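PDB 3HBZ: putative glycoside hydrolase from Bacteroides thetaiotaomicron VPI-5482, which is of unproven function, binds calcium and, as a putative glycoside hydrolase, may play a role in carbohydrate metabolism. Local coordinates for residues 101-106 with 155-160; 145-150 with 159-164; 239-244 with 310-315. One frame throughout, in Å; residues are numbered along the deposited sequence.

Interaction 1 (101-106 with 155-160); sequences NFEDTL and TGKCLS. With CA (calcium ion), chain B.
Glu103 reaches across to residues 155-157 with both carboxylate oxygens, one for a calcium ion and one for the backbone. Its CB points past the other segment, but the chain bends about CB-CG (chi2 -53°), which brings the carboxylate in toward residues 155-157. Glu103 CD stands 3.5 Å from Lys157 N. Beyond it OE1 accepts the N-H of Lys157 at 2.8 Å in an almost straight bond, through the lone pair on the side of the other oxygen, while OE2 binds the calcium at 2.3 Å. The carboxylate is thus fixed at both oxygens, and its rotation is set by the metal and the amide together.

The remaining ligands from the two segments are backbone carbonyls, Asn101 O, Thr155 O and Lys157 O, with one water. This is a calcium site in which two loops of a β-rich domain are pinned together, and Asp332 on strand 328-338 completes it with both carboxylate oxygens. The crowding of OE2 against Thr155 O and Lys157 O, all of them acceptors, is consistent with the cation drawing them together. The water ligand donates to Asn101 OD1 and to Thr155 OG1, the latter at 2.6 Å, and Thr155 OG1 is also hydrogen-bonded to Glu333. Gly156, with positive phi, passes close by the carboxylate: a CB there would clash with Glu103 OE2. The Lys157 side chain runs extended away from the site, although its CB and CG skirt OE1.

Beside this polar cluster lies an apolar contact. Leu159 CB sits over one face of the Phe102 ring, toward its rim, 3.9 Å from Phe102 CD1, and Leu159 CD2 approaches Phe102 CE1 at 4.1 Å. Ile331, Val334 and Leu182 also pack on the Phe102 side chain.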
loop_
_atom_site.group_PDB
_atom_site.type_symbol
_atom_site.label_atom_id
_atom_site.label_comp_id
_atom_site.label_asym_id
_atom_site.label_seq_id
_atom_site.Cartn_x
_atom_site.Cartn_y
_atom_site.Cartn_z
ATOM N N ASN A 101 5.540 11.023 9.255
ATOM C CA ASN A 101 5.153 11.331 10.630
ATOM C C ASN A 101 3.774 10.755 11.024
ATOM O O ASN A 101 3.338 10.858 12.168
ATOM C CB ASN A 101 5.206 12.852 10.825
ATOM C CG ASN A 101 6.646 13.366 11.002
ATOM O OD1 ASN A 101 7.317 13.018 11.950
ATOM N ND2 ASN A 101 7.099 14.198 10.093
ATOM N N PHE A 102 3.095 10.164 10.048
ATOM C CA PHE A 102 1.847 9.451 10.249
ATOM C C PHE A 102 0.729 10.291 10.846
ATOM O O PHE A 102 -0.113 9.767 11.591
ATOM C CB PHE A 102 2.123 8.148 11.021
ATOM C CG PHE A 102 3.091 7.252 10.297
ATOM C CD1 PHE A 102 2.675 6.550 9.192
ATOM C CD2 PHE A 102 4.443 7.242 10.602
ATOM C CE1 PHE A 102 3.576 5.783 8.460
ATOM C CE2 PHE A 102 5.329 6.471 9.869
ATOM C CZ PHE A 102 4.875 5.750 8.797
ATOM N N GLU A 103 0.726 11.590 10.507
ATOM C CA GLU A 103 -0.282 12.515 10.965
ATOM C C GLU A 103 -1.530 12.543 10.059
ATOM O O GLU A 103 -2.624 12.825 10.517
ATOM C CB GLU A 103 0.260 13.956 11.080
ATOM C CG GLU A 103 1.565 14.153 11.905
ATOM C CD GLU A 103 1.464 13.554 13.301
ATOM O OE1 GLU A 103 0.340 13.524 13.858
ATOM O OE2 GLU A 103 2.500 13.107 13.834
ATOM N N ASP A 104 -1.351 12.306 8.764
ATOM C CA ASP A 104 -2.371 12.644 7.773
ATOM C C ASP A 104 -3.044 11.391 7.244
ATOM O O ASP A 104 -2.355 10.430 6.851
ATOM C CB ASP A 104 -1.724 13.342 6.584
ATOM C CG ASP A 104 -1.190 14.747 6.934
ATOM O OD1 ASP A 104 -1.848 15.489 7.669
ATOM O OD2 ASP A 104 -0.093 15.052 6.480
ATOM N N THR A 105 -4.363 11.407 7.213
ATOM C CA THR A 105 -5.140 10.306 6.666
ATOM C C THR A 105 -6.307 10.891 5.866
ATOM O O THR A 105 -6.646 12.079 6.011
ATOM C CB THR A 105 -5.724 9.443 7.758
ATOM O OG1 THR A 105 -6.577 10.252 8.548
ATOM C CG2 THR A 105 -4.615 8.791 8.634
ATOM N N LEU A 106 -6.927 10.071 5.016
ATOM C CA LEU A 106 -8.053 10.510 4.190
ATOM C C LEU A 106 -9.342 10.564 5.003
ATOM O O LEU A 106 -9.713 9.615 5.649
ATOM C CB LEU A 106 -8.229 9.640 2.944
ATOM C CG LEU A 106 -7.215 9.691 1.787
ATOM C CD1 LEU A 106 -7.596 8.613 0.747
ATOM C CD2 LEU A 106 -7.127 11.059 1.089
ATOM N N THR A 155 5.765 11.935 18.328
ATOM C CA THR A 155 5.320 13.336 18.226
ATOM C C THR A 155 4.039 13.255 17.429
ATOM O O THR A 155 3.967 12.509 16.470
ATOM C CB THR A 155 6.351 14.250 17.505
ATOM O OG1 THR A 155 6.892 13.557 16.370
ATOM C CG2 THR A 155 7.524 14.674 18.473
ATOM N N GLY A 156 3.019 13.995 17.821
ATOM C CA GLY A 156 1.693 13.860 17.200
ATOM C C GLY A 156 1.164 12.431 17.274
ATOM O O GLY A 156 1.325 11.770 18.283
ATOM N N LYS A 157 0.487 11.982 16.221
ATOM C CA LYS A 157 -0.127 10.652 16.182
ATOM C C LYS A 157 0.850 9.711 15.550
ATOM O O LYS A 157 1.933 10.161 15.122
ATOM C CB LYS A 157 -1.418 10.700 15.401
ATOM C CG LYS A 157 -2.376 11.805 15.984
ATOM C CD LYS A 157 -3.612 11.984 15.130
ATOM C CE LYS A 157 -4.617 12.961 15.795
ATOM N NZ LYS A 157 -5.686 13.298 14.828
ATOM N N CYS A 158 0.488 8.427 15.526
ATOM C CA CYS A 158 1.332 7.417 14.880
ATOM C C CYS A 158 0.525 6.296 14.238
ATOM O O CYS A 158 -0.701 6.259 14.326
ATOM C CB CYS A 158 2.313 6.826 15.875
ATOM S SG CYS A 158 1.544 5.760 17.155
ATOM N N LEU A 159 1.267 5.424 13.557
ATOM C CA LEU A 159 0.770 4.252 12.914
ATOM C C LEU A 159 0.650 3.165 13.971
ATOM O O LEU A 159 1.564 2.972 14.780
ATOM C CB LEU A 159 1.776 3.793 11.834
ATOM C CG LEU A 159 1.491 2.478 11.109
ATOM C CD1 LEU A 159 0.153 2.589 10.367
ATOM C CD2 LEU A 159 2.727 2.142 10.169
ATOM N N SER A 160 -0.492 2.468 13.963
ATOM C CA SER A 160 -0.715 1.326 14.809
ATOM C C SER A 160 -1.140 0.113 13.999
ATOM O O SER A 160 -2.106 0.149 13.233
ATOM C CB SER A 160 -1.815 1.668 15.840
ATOM O OG SER A 160 -1.989 0.579 16.723
HETATM CA CA CA B . 3.812 11.287 14.469
HETATM O O HOH W 1 5.787 12.573 14.201
#

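Interaction 2 (145-150 with 159-164)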
loop_
_atom_site.group_PDB
_atom_site.type_symbol
_atom_site.label_atom_id
_atom_site.label_comp_id
_atom_site.label_asym_id
_atom_site.label_seq_id
_atom_site.Cartn_x
_atom_site.Cartn_y
_atom_site.Cartn_z
ATOM N N TYR A 145 -9.894 -2.357 12.468
ATOM C CA TYR A 145 -9.065 -2.904 11.416
ATOM C C TYR A 145 -7.617 -3.184 11.912
ATOM O O TYR A 145 -7.198 -2.713 12.982
ATOM C CB TYR A 145 -9.006 -1.953 10.240
ATOM C CG TYR A 145 -10.262 -1.923 9.405
ATOM C CD1 TYR A 145 -11.400 -1.269 9.850
ATOM C CD2 TYR A 145 -10.301 -2.549 8.136
ATOM C CE1 TYR A 145 -12.556 -1.247 9.068
ATOM C CE2 TYR A 145 -11.457 -2.545 7.362
ATOM C CZ TYR A 145 -12.584 -1.909 7.834
ATOM O OH TYR A 145 -13.706 -1.875 7.042
ATOM N N PRO A 146 -6.862 -3.981 11.143
ATOM C CA PRO A 146 -5.475 -4.272 11.515
ATOM C C PRO A 146 -4.548 -3.056 11.432
ATOM O O PRO A 146 -3.516 -3.010 12.130
ATOM C CB PRO A 146 -5.052 -5.345 10.493
ATOM C CG PRO A 146 -6.364 -5.996 10.086
ATOM C CD PRO A 146 -7.311 -4.795 9.985
ATOM N N THR A 147 -4.941 -2.075 10.629
ATOM C CA THR A 147 -4.111 -0.924 10.350
ATOM C C THR A 147 -4.941 0.330 10.680
ATOM O O THR A 147 -5.968 0.570 10.047
ATOM C CB THR A 147 -3.698 -0.918 8.924
ATOM O OG1 THR A 147 -2.955 -2.097 8.620
ATOM C CG2 THR A 147 -2.805 0.343 8.597
ATOM N N PHE A 148 -4.517 1.091 11.695
ATOM C CA PHE A 148 -5.216 2.329 12.082
ATOM C C PHE A 148 -4.268 3.361 12.640
ATOM O O PHE A 148 -3.065 3.132 12.749
ATOM C CB PHE A 148 -6.364 2.050 13.067
ATOM C CG PHE A 148 -5.925 1.389 14.386
ATOM C CD1 PHE A 148 -5.703 0.012 14.448
ATOM C CD2 PHE A 148 -5.750 2.139 15.542
ATOM C CE1 PHE A 148 -5.318 -0.605 15.620
ATOM C CE2 PHE A 148 -5.355 1.535 16.724
ATOM C CZ PHE A 148 -5.145 0.161 16.775
ATOM N N GLN A 149 -4.813 4.546 12.936
ATOM C CA GLN A 149 -4.021 5.634 13.494
ATOM C C GLN A 149 -4.255 5.769 14.980
ATOM O O GLN A 149 -5.400 5.713 15.420
ATOM C CB GLN A 149 -4.412 6.944 12.824
ATOM C CG GLN A 149 -3.468 8.117 13.127
ATOM C CD GLN A 149 -3.930 9.405 12.492
ATOM O OE1 GLN A 149 -5.121 9.683 12.486
ATOM N NE2 GLN A 149 -2.987 10.205 11.957
ATOM N N PHE A 150 -3.198 5.979 15.748
ATOM C CA PHE A 150 -3.311 6.024 17.218
ATOM C C PHE A 150 -2.879 7.399 17.690
ATOM O O PHE A 150 -1.877 7.929 17.173
ATOM C CB PHE A 150 -2.391 4.947 17.804
ATOM C CG PHE A 150 -2.322 4.935 19.294
ATOM C CD1 PHE A 150 -3.480 4.815 20.061
ATOM C CD2 PHE A 150 -1.099 5.007 19.939
ATOM C CE1 PHE A 150 -3.421 4.771 21.467
ATOM C CE2 PHE A 150 -1.013 4.960 21.354
ATOM C CZ PHE A 150 -2.188 4.837 22.121
ATOM N N LEU A 159 1.267 5.424 13.557
ATOM C CA LEU A 159 0.770 4.252 12.914
ATOM C C LEU A 159 0.650 3.165 13.971
ATOM O O LEU A 159 1.564 2.972 14.780
ATOM C CB LEU A 159 1.776 3.793 11.834
ATOM C CG LEU A 159 1.491 2.478 11.109
ATOM C CD1 LEU A 159 0.153 2.589 10.367
ATOM C CD2 LEU A 159 2.727 2.142 10.169
ATOM N N SER A 160 -0.492 2.468 13.963
ATOM C CA SER A 160 -0.715 1.326 14.809
ATOM C C SER A 160 -1.140 0.113 13.999
ATOM O O SER A 160 -2.106 0.149 13.233
ATOM C CB SER A 160 -1.815 1.668 15.840
ATOM O OG SER A 160 -1.989 0.579 16.723
ATOM N N LEU A 161 -0.428 -0.979 14.202
ATOM C CA LEU A 161 -0.646 -2.205 13.478
ATOM C C LEU A 161 -0.929 -3.304 14.509
ATOM O O LEU A 161 -0.130 -3.532 15.425
ATOM C CB LEU A 161 0.611 -2.550 12.672
ATOM C CG LEU A 161 1.014 -1.449 11.676
ATOM C CD1 LEU A 161 2.273 -1.892 10.894
ATOM C CD2 LEU A 161 -0.085 -1.074 10.682
ATOM N N VAL A 162 -2.098 -3.918 14.395
ATOM C CA VAL A 162 -2.547 -4.915 15.361
ATOM C C VAL A 162 -3.060 -6.153 14.607
ATOM O O VAL A 162 -3.928 -6.044 13.817
ATOM C CB VAL A 162 -3.642 -4.384 16.292
ATOM C CG1 VAL A 162 -4.166 -5.495 17.251
ATOM C CG2 VAL A 162 -3.147 -3.199 17.132
ATOM N N THR A 163 -2.502 -7.316 14.899
ATOM C CA THR A 163 -2.923 -8.597 14.321
ATOM C C THR A 163 -4.286 -8.969 14.878
ATOM O O THR A 163 -4.485 -9.015 16.085
ATOM C CB THR A 163 -1.891 -9.692 14.622
ATOM O OG1 THR A 163 -0.634 -9.302 14.031
ATOM C CG2 THR A 163 -2.314 -11.099 14.050
ATOM N N ARG A 164 -5.235 -9.173 13.975
ATOM C CA ARG A 164 -6.632 -9.358 14.330
ATOM C C ARG A 164 -7.101 -10.752 13.965
ATOM O O ARG A 164 -6.615 -11.344 12.977
ATOM C CB ARG A 164 -7.482 -8.412 13.511
ATOM C CG ARG A 164 -7.171 -6.968 13.763
ATOM C CD ARG A 164 -7.449 -6.547 15.186
ATOM N NE ARG A 164 -7.452 -5.108 15.150
ATOM C CZ ARG A 164 -8.185 -4.293 15.899
ATOM N NH1 ARG A 164 -9.008 -4.724 16.860
ATOM N NH2 ARG A 164 -8.064 -3.000 15.663
#
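Tyr145 O is gripped by the guanidinium group of Arg164, through NH2 at 2.8 Å and, weakly, through NE at 3.2 Å. NH2 stands above the carbonyl plane of Tyr145 and its bond is bent, as expected where two N-H groups share one oxygen. The same NH2 also donates to Asp143 O, so the arginine ties down the chain leading into the β-hairpin of strands 147-150 and 158-165. Its chain bends at chi2 (-63°), and CG rests against Pro146 CG.

Within the antiparallel hairpin, Phe148 and Ser160 form a hydrogen-bonded pair with both N-H···O bonds made, and Val162 N donates to Pro146 O at 2.8 Å, in the carbonyl plane. The strands are well twisted, with 137° between their directions. On the face carrying Thr147, that residue lies alongside Leu161, whose CD2 touches both OG1 and CG2 of Thr147 at 3.7 Å; OG1 itself is hydrogen-bonded to Asn181 O.

On the other face the Phe148 ring leans over the partner strand. Its CG lies between the backbone N and carbonyl carbon (chi1 60°), a position that brings the ring over Ser160 of that strand. Ser160 CB lies over one ring face, 3.8 Å from the centroid, while Val162 CG2 meets the ring edge at Phe148 CE1, 3.7 Å away.

Interaction 3 (239-244 with 310-315); sequences CDIYAI and IVFTSS
Strands 240-244 and 310-313 run antiparallel, 167° between their directions, and are joined by four backbone hydrogen bonds in two hydrogen-bonded pairs, Asp240 with Thr313 and Tyr242 with Val311. The Tyr242 ring lies flat over Val311: Val311 CB stands over one face, 3.6 Å from the centroid of the Tyr242 ring, Val311 CG1 reaches Tyr242 CZ and OH, and Val311 CG2 reaches Tyr242 CE1. With chi1 at 65° the tyrosine side chain is folded across the neighbouring strand. An alanine here is likely to leave both Val311 methyls without the ring they pack against and to open a gap on that face. Thr313 CG2 touches Asp240 CB at 3.6 Å on the same face, while the Asp240 carboxylate turns away to a salt bridge with Arg271. Ile241 and Phe312 share the other face, where Ile241 CG2 meets Phe312 CE1 at 3.7 Å and strand 328-338 packs against both through Ile331. Inside this β-rich domain, the backbone amides bond strand to strand, the side chains that meet across the pair do so mainly through carbon, and the charge of the buried Asp240 is answered by an arginine from strand 266-271.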
loop_
_atom_site.group_PDB
_atom_site.type_symbol
_atom_site.label_atom_id
_atom_site.label_comp_id
_atom_site.label_asym_id
_atom_site.label_seq_id
_atom_site.Cartn_x
_atom_site.Cartn_y
_atom_site.Cartn_z
ATOM N N CYS A 239 7.433 -8.515 15.184
ATOM C CA CYS A 239 7.181 -7.678 14.032
ATOM C C CYS A 239 8.240 -7.837 12.949
ATOM O O CYS A 239 9.303 -8.471 13.182
ATOM C CB CYS A 239 7.143 -6.225 14.478
ATOM S SG CYS A 239 8.661 -5.697 15.300
ATOM N N ASP A 240 7.963 -7.271 11.774
ATOM C CA ASP A 240 8.966 -7.118 10.704
ATOM C C ASP A 240 8.883 -5.699 10.177
ATOM O O ASP A 240 7.796 -5.078 10.123
ATOM C CB ASP A 240 8.742 -8.134 9.582
ATOM C CG ASP A 240 10.001 -8.453 8.784
ATOM O OD1 ASP A 240 11.111 -7.925 9.037
ATOM O OD2 ASP A 240 9.856 -9.256 7.867
ATOM N N ILE A 241 10.056 -5.167 9.852
ATOM C CA ILE A 241 10.204 -3.859 9.260
ATOM C C ILE A 241 11.298 -3.992 8.209
ATOM O O ILE A 241 12.405 -4.425 8.527
ATOM C CB ILE A 241 10.663 -2.801 10.320
ATOM C CG1 ILE A 241 9.691 -2.771 11.504
ATOM C CG2 ILE A 241 10.847 -1.413 9.625
ATOM C CD1 ILE A 241 10.089 -1.895 12.731
ATOM N N TYR A 242 10.982 -3.678 6.961
ATOM C CA TYR A 242 11.920 -3.873 5.907
ATOM C C TYR A 242 11.662 -2.926 4.748
ATOM O O TYR A 242 10.628 -2.238 4.719
ATOM C CB TYR A 242 11.942 -5.330 5.497
ATOM C CG TYR A 242 10.680 -5.907 4.888
ATOM C CD1 TYR A 242 10.495 -5.915 3.504
ATOM C CD2 TYR A 242 9.721 -6.493 5.671
ATOM C CE1 TYR A 242 9.364 -6.511 2.912
ATOM C CE2 TYR A 242 8.537 -7.061 5.098
ATOM C CZ TYR A 242 8.387 -7.084 3.715
ATOM O OH TYR A 242 7.273 -7.669 3.130
ATOM N N ALA A 243 12.632 -2.857 3.837
ATOM C CA ALA A 243 12.535 -2.076 2.610
ATOM C C ALA A 243 13.301 -2.812 1.527
ATOM O O ALA A 243 14.266 -3.543 1.820
ATOM C CB ALA A 243 13.081 -0.636 2.791
ATOM N N ILE A 244 12.820 -2.686 0.292
ATOM C CA ILE A 244 13.443 -3.335 -0.870
ATOM C C ILE A 244 13.539 -2.310 -2.007
ATOM O O ILE A 244 12.768 -1.358 -2.075
ATOM C CB ILE A 244 12.680 -4.579 -1.313
ATOM C CG1 ILE A 244 11.205 -4.237 -1.633
ATOM C CG2 ILE A 244 12.722 -5.649 -0.241
ATOM C CD1 ILE A 244 10.343 -5.450 -2.087
ATOM N N ILE A 310 8.696 0.116 1.263
ATOM C CA ILE A 310 8.893 0.065 2.706
ATOM C C ILE A 310 7.689 -0.697 3.230
ATOM O O ILE A 310 6.540 -0.440 2.802
ATOM C CB ILE A 310 8.937 1.464 3.341
ATOM C CG1 ILE A 310 10.176 2.246 2.889
ATOM C CG2 ILE A 310 8.875 1.401 4.918
ATOM C CD1 ILE A 310 10.053 3.753 3.123
ATOM N N VAL A 311 7.947 -1.632 4.131
ATOM C CA VAL A 311 6.905 -2.483 4.693
ATOM C C VAL A 311 7.059 -2.628 6.209
ATOM O O VAL A 311 8.193 -2.882 6.717
ATOM C CB VAL A 311 6.980 -3.903 4.096
ATOM C CG1 VAL A 311 5.802 -4.731 4.641
ATOM C CG2 VAL A 311 7.004 -3.863 2.555
ATOM N N PHE A 312 5.931 -2.444 6.903
ATOM C CA PHE A 312 5.766 -2.683 8.330
ATOM C C PHE A 312 4.689 -3.732 8.540
ATOM O O PHE A 312 3.653 -3.692 7.870
ATOM C CB PHE A 312 5.315 -1.437 9.057
ATOM C CG PHE A 312 6.140 -0.216 8.757
ATOM C CD1 PHE A 312 7.336 -0.023 9.412
ATOM C CD2 PHE A 312 5.691 0.732 7.874
ATOM C CE1 PHE A 312 8.114 1.083 9.156
ATOM C CE2 PHE A 312 6.457 1.880 7.605
ATOM C CZ PHE A 312 7.655 2.044 8.244
ATOM N N THR A 313 4.926 -4.655 9.458
ATOM C CA THR A 313 3.888 -5.624 9.856
ATOM C C THR A 313 4.020 -6.040 11.334
ATOM O O THR A 313 5.127 -6.229 11.856
ATOM C CB THR A 313 3.853 -6.851 8.947
ATOM O OG1 THR A 313 2.816 -7.729 9.429
ATOM C CG2 THR A 313 5.199 -7.628 8.982
ATOM N N SER A 314 2.882 -6.215 11.990
ATOM C CA SER A 314 2.815 -6.587 13.390
ATOM C C SER A 314 3.142 -8.075 13.619
ATOM O O SER A 314 3.347 -8.484 14.744
ATOM C CB SER A 314 1.440 -6.233 13.959
ATOM O OG SER A 314 0.379 -6.909 13.282
ATOM N N SER A 315 3.152 -8.880 12.559
ATOM C CA SER A 315 3.409 -10.329 12.664
ATOM C C SER A 315 4.268 -10.784 11.470
ATOM O O SER A 315 3.824 -10.813 10.334
ATOM C CB SER A 315 2.107 -11.117 12.684
ATOM O OG SER A 315 1.427 -10.984 13.919
#

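Interactions 1 and 2 are joined most closely: they share Leu159 and Ser160 on strand 158-165, their centres are about 12 Å apart, and Gln149 of the hairpin donates to Phe102 O of the calcium-site loop. Interaction 3 comes later in the chain, after both have closed, yet its centre lies only about 13 Å from that of interaction 2 and 17 Å from that of interaction 1. Leu161 and Thr163 of strand 158-165 meet Phe312, Ser314 and Ser315, and Leu159 touches Phe312. Strand 177-183 pairs with both 158-165 and 306-313. The calcium site of interaction 1 thus lies where strand 158-165 begins, within the putative carbohydrate metabolism domain.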